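Local coordinates for protein thermosome subunit (Methanococcoides burtonii, PDB 3AQ1) that probably binds and hydrolyses ATP to help unfolded proteins fold, as a group II chaperonin of the TCP-1 family, at residues Leu143-Leu148 and Val352-Lys357; Leu192-Val197 and Ile283-Asp288. One frame throughout, in Å; residues are numbered along the deposited sequence.

Interaction 1 (Leu143-Leu148 and Val352-Lys357); sequences LKVNVL and VIEDGK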
# COMPACT_ATOMS: atom_id res chain seq x y z
N LEU A 143 12.36 -6.89 -4.25
CA LEU A 143 11.60 -7.00 -3.00
C LEU A 143 10.09 -6.83 -3.16
O LEU A 143 9.61 -6.01 -3.96
CB LEU A 143 12.12 -5.96 -2.02
CG LEU A 143 13.54 -6.20 -1.52
CD1 LEU A 143 14.08 -4.98 -0.82
CD2 LEU A 143 13.53 -7.40 -0.60
N LYS A 144 9.33 -7.58 -2.37
CA LYS A 144 7.88 -7.50 -2.37
C LYS A 144 7.34 -7.23 -0.95
O LYS A 144 7.76 -7.88 0.01
CB LYS A 144 7.28 -8.80 -2.94
CG LYS A 144 5.76 -8.94 -2.81
CD LYS A 144 5.23 -10.06 -3.71
CE LYS A 144 4.17 -10.95 -3.03
NZ LYS A 144 3.65 -12.05 -3.91
N VAL A 145 6.44 -6.25 -0.83
CA VAL A 145 5.76 -5.97 0.44
C VAL A 145 4.24 -6.03 0.32
O VAL A 145 3.61 -5.07 -0.09
CB VAL A 145 6.15 -4.60 1.01
CG1 VAL A 145 5.38 -4.34 2.28
CG2 VAL A 145 7.64 -4.51 1.27
N ASN A 146 3.65 -7.17 0.68
CA ASN A 146 2.21 -7.34 0.54
C ASN A 146 1.40 -6.88 1.75
O ASN A 146 1.04 -7.68 2.61
CB ASN A 146 1.86 -8.78 0.18
CG ASN A 146 0.36 -8.98 -0.04
OD1 ASN A 146 -0.44 -8.05 0.17
ND2 ASN A 146 -0.02 -10.19 -0.46
N VAL A 147 1.10 -5.59 1.80
CA VAL A 147 0.38 -5.02 2.94
C VAL A 147 -1.08 -5.47 3.05
O VAL A 147 -1.55 -5.77 4.14
CB VAL A 147 0.53 -3.49 2.94
CG1 VAL A 147 -0.12 -2.88 4.18
CG2 VAL A 147 2.01 -3.12 2.88
N LEU A 148 -1.80 -5.55 1.94
CA LEU A 148 -3.20 -5.96 1.97
C LEU A 148 -3.46 -7.30 2.67
O LEU A 148 -4.40 -7.42 3.45
CB LEU A 148 -3.79 -5.99 0.55
CG LEU A 148 -3.61 -4.72 -0.29
CD1 LEU A 148 -3.99 -4.94 -1.75
CD2 LEU A 148 -4.40 -3.54 0.30
N VAL A 352 7.39 2.30 -1.41
CA VAL A 352 8.75 2.81 -1.52
C VAL A 352 9.76 1.66 -1.47
O VAL A 352 10.67 1.58 -2.30
CB VAL A 352 9.06 3.85 -0.43
CG1 VAL A 352 10.54 4.13 -0.36
CG2 VAL A 352 8.29 5.13 -0.68
N ILE A 353 9.60 0.76 -0.50
CA ILE A 353 10.51 -0.37 -0.35
C ILE A 353 10.52 -1.22 -1.62
O ILE A 353 11.57 -1.69 -2.06
CB ILE A 353 10.17 -1.22 0.89
CG1 ILE A 353 10.55 -0.46 2.16
CG2 ILE A 353 10.89 -2.58 0.84
CD1 ILE A 353 10.29 -1.21 3.42
N GLU A 354 9.35 -1.40 -2.22
CA GLU A 354 9.28 -2.13 -3.48
C GLU A 354 10.04 -1.41 -4.60
O GLU A 354 10.90 -2.01 -5.25
CB GLU A 354 7.83 -2.42 -3.87
CG GLU A 354 7.21 -3.54 -3.06
CD GLU A 354 5.75 -3.80 -3.41
OE1 GLU A 354 5.04 -2.85 -3.81
OE2 GLU A 354 5.31 -4.96 -3.26
N ASP A 355 9.73 -0.13 -4.83
CA ASP A 355 10.42 0.67 -5.84
C ASP A 355 11.93 0.68 -5.59
O ASP A 355 12.72 0.69 -6.54
CB ASP A 355 9.94 2.13 -5.85
CG ASP A 355 8.52 2.30 -6.38
OD1 ASP A 355 7.99 1.39 -7.05
OD2 ASP A 355 7.94 3.39 -6.12
N GLY A 356 12.32 0.68 -4.32
CA GLY A 356 13.71 0.82 -3.94
C GLY A 356 14.20 2.26 -4.09
O GLY A 356 15.36 2.56 -3.81
N LYS A 357 13.30 3.14 -4.53
CA LYS A 357 13.64 4.52 -4.80
C LYS A 357 12.46 5.44 -4.52
O LYS A 357 11.30 5.03 -4.65
CB LYS A 357 14.10 4.68 -6.26
CG LYS A 357 14.79 3.43 -6.82
CD LYS A 357 15.84 3.74 -7.87
CE LYS A 357 16.23 2.51 -8.67
NZ LYS A 357 15.10 2.04 -9.54
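Val145 and Ile353 form the close-packed side of this contact: the CG2 methyl of Val145 meets CG2 of Ile353 at 3.8 Å, the two side chains crossing at about a right angle. Both are buried, Val145 also resting on Val136 and Ile353 on Leu104 of helix 101-109. Toward the partly exposed side the fit slackens: Leu143 CD1 approaches Ile353 CG2 only to 4.3 Å, and Lys144 touches marginally. Glu354 lies between, its carboxylate well engaged. Its chain, extended beyond CG (chi2 178°), runs alongside that of Lys144 and brings Glu354 OE2 to 3.0 Å from Val145 N. The N-H...OE2 bond is nearly straight, 163°, with the N-H reaching OE2 from above the carboxylate plane, 36° out of it. On the way Glu354 CG passes 3.6 Å from Leu143 O. OE1 forms a salt bridge with Arg450, which also pairs with Asp355. One carboxylate thus joins the strand pair 136-137 and 144-145 to the last turn of helix 332-355 and to helix 449-467, where intermediate and equatorial domains appear to meet, as in group II chaperonins. Gripped at both oxygens, it is probably held against rotation, and the arginine would probably favour its charged form.

Interaction 2 (Leu192-Val197 and Ile283-Asp288); sequences LLSCPV and IIQDLD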
# COMPACT_ATOMS: atom_id res chain seq x y z
N LEU A 192 -12.14 -24.38 7.55
CA LEU A 192 -12.89 -23.14 7.33
C LEU A 192 -14.23 -23.44 6.67
O LEU A 192 -14.27 -24.07 5.62
CB LEU A 192 -12.08 -22.13 6.50
CG LEU A 192 -10.67 -21.92 7.06
CD1 LEU A 192 -9.82 -21.05 6.17
CD2 LEU A 192 -10.76 -21.34 8.44
N LEU A 193 -15.33 -23.00 7.29
CA LEU A 193 -16.67 -23.18 6.73
C LEU A 193 -17.31 -21.85 6.41
O LEU A 193 -17.40 -20.98 7.27
CB LEU A 193 -17.58 -23.93 7.70
CG LEU A 193 -17.12 -25.29 8.25
CD1 LEU A 193 -18.20 -25.95 9.11
CD2 LEU A 193 -16.72 -26.22 7.13
N SER A 194 -17.77 -21.68 5.18
CA SER A 194 -18.58 -20.52 4.83
C SER A 194 -20.05 -20.91 4.94
O SER A 194 -20.93 -20.06 4.98
CB SER A 194 -18.27 -20.03 3.41
OG SER A 194 -18.65 -21.02 2.46
N CYS A 195 -20.31 -22.21 5.01
CA CYS A 195 -21.66 -22.68 5.22
C CYS A 195 -21.98 -22.80 6.70
O CYS A 195 -21.08 -22.98 7.52
CB CYS A 195 -21.87 -24.03 4.52
SG CYS A 195 -20.89 -25.38 5.14
N PRO A 196 -23.27 -22.70 7.04
CA PRO A 196 -23.71 -22.87 8.43
C PRO A 196 -23.65 -24.33 8.82
O PRO A 196 -23.77 -25.19 7.95
CB PRO A 196 -25.19 -22.44 8.38
CG PRO A 196 -25.44 -21.90 7.00
CD PRO A 196 -24.41 -22.53 6.13
N VAL A 197 -23.46 -24.60 10.10
CA VAL A 197 -23.63 -25.94 10.63
C VAL A 197 -24.91 -25.98 11.46
O VAL A 197 -24.87 -26.16 12.67
CB VAL A 197 -22.45 -26.37 11.51
CG1 VAL A 197 -22.59 -27.84 11.91
CG2 VAL A 197 -21.13 -26.13 10.78
N ILE A 283 -11.63 -22.85 2.13
CA ILE A 283 -12.96 -22.51 2.58
C ILE A 283 -13.97 -23.44 1.93
O ILE A 283 -13.99 -23.60 0.72
CB ILE A 283 -13.32 -21.06 2.20
CG1 ILE A 283 -12.18 -20.12 2.60
CG2 ILE A 283 -14.63 -20.68 2.83
CD1 ILE A 283 -12.59 -18.68 2.81
N ILE A 284 -14.83 -24.03 2.75
CA ILE A 284 -15.73 -25.09 2.32
C ILE A 284 -17.16 -24.61 2.31
O ILE A 284 -17.61 -23.97 3.27
CB ILE A 284 -15.63 -26.26 3.27
CG1 ILE A 284 -14.46 -27.14 2.88
CG2 ILE A 284 -16.91 -27.04 3.29
CD1 ILE A 284 -14.25 -28.22 3.89
N GLN A 285 -17.88 -24.91 1.23
CA GLN A 285 -19.28 -24.48 1.10
C GLN A 285 -20.25 -25.62 1.28
O GLN A 285 -21.40 -25.41 1.65
CB GLN A 285 -19.52 -23.79 -0.24
CG GLN A 285 -19.60 -22.28 -0.14
CD GLN A 285 -18.37 -21.60 -0.71
OE1 GLN A 285 -17.68 -22.18 -1.55
NE2 GLN A 285 -18.08 -20.38 -0.26
N ASP A 286 -19.79 -26.84 1.01
CA ASP A 286 -20.63 -28.02 1.12
C ASP A 286 -20.00 -28.91 2.18
O ASP A 286 -18.86 -29.34 2.02
CB ASP A 286 -20.71 -28.74 -0.23
CG ASP A 286 -21.71 -29.90 -0.25
OD1 ASP A 286 -22.14 -30.39 0.82
OD2 ASP A 286 -22.07 -30.35 -1.37
N LEU A 287 -20.73 -29.19 3.25
CA LEU A 287 -20.23 -30.09 4.30
C LEU A 287 -20.00 -31.51 3.78
O LEU A 287 -19.31 -32.31 4.42
CB LEU A 287 -21.20 -30.13 5.49
CG LEU A 287 -21.46 -28.87 6.31
CD1 LEU A 287 -22.66 -29.08 7.21
CD2 LEU A 287 -20.23 -28.47 7.13
N ASP A 288 -20.59 -31.83 2.63
CA ASP A 288 -20.52 -33.18 2.10
C ASP A 288 -19.25 -33.41 1.30
O ASP A 288 -18.92 -34.53 0.91
CB ASP A 288 -21.77 -33.48 1.25
CG ASP A 288 -22.99 -33.79 2.10
OD1 ASP A 288 -22.81 -34.49 3.13
OD2 ASP A 288 -24.10 -33.34 1.75
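Ile283 packs its CG2 methyl against Ser194 CB, 3.7 Å away. Ile284 follows with a single beta bridge to Leu193: its N donates to Leu192 O (2.9 Å), and its O accepts from Ser194 N (3.0 Å). Ile284 O takes a second bond from Ser194 OG at 3.2 Å, arriving on the same face but well above the carbonyl plane, 53° out of it. A chi1 of 65° sets this hydroxyl between its own backbone N and carbonyl carbon, within reach. A valine in place of Ser194 would probably cost Ile284 O its hydroxyl donor, keeping of these two bonds the backbone one, and take the polar neighbour from the end of Gln285. Ile284 CG2 lies beside Leu193 CD2, both side chains pointing the same way. At Gln285 the carbonyl O abuts Cys195 CB. Asp286 OD1 closes an Asx turn onto Asp288 N, and between them Leu287 directs its branch back: CG lies 3.7 Å from Cys195 SG, while CD2 meets Leu193 CD1 at 3.8 Å. This joins the end of strand 184-193 to the loop after helix 269-279, probably in the apical, substrate-binding domain. Leu192 leans on helix 269-279, Leu193 and Leu287 face helix 226-235, and strand 241-244 bonds the Leu193 backbone.

Interaction 1 lies near the middle of the chain, its centre about 8 Å from the centre of the chain, that of interaction 2 about 32 Å; their nearest atoms are about 14 Å apart and do not touch. Two of five touching residues are buried in interaction 1, five of ten in interaction 2, where Gln285 is exposed. They share no helix or strand, and interaction 2 falls within the sequence spanned by interaction 1. Their chemistry differs: 143-148 and 352-357 rely on a carboxylate bonded to a strand amide and a small apolar patch, burying 254 Å², while 192-197 and 283-288 use backbone bonds, a serine hydroxyl and several leucine and isoleucine contacts, burying 450 Å².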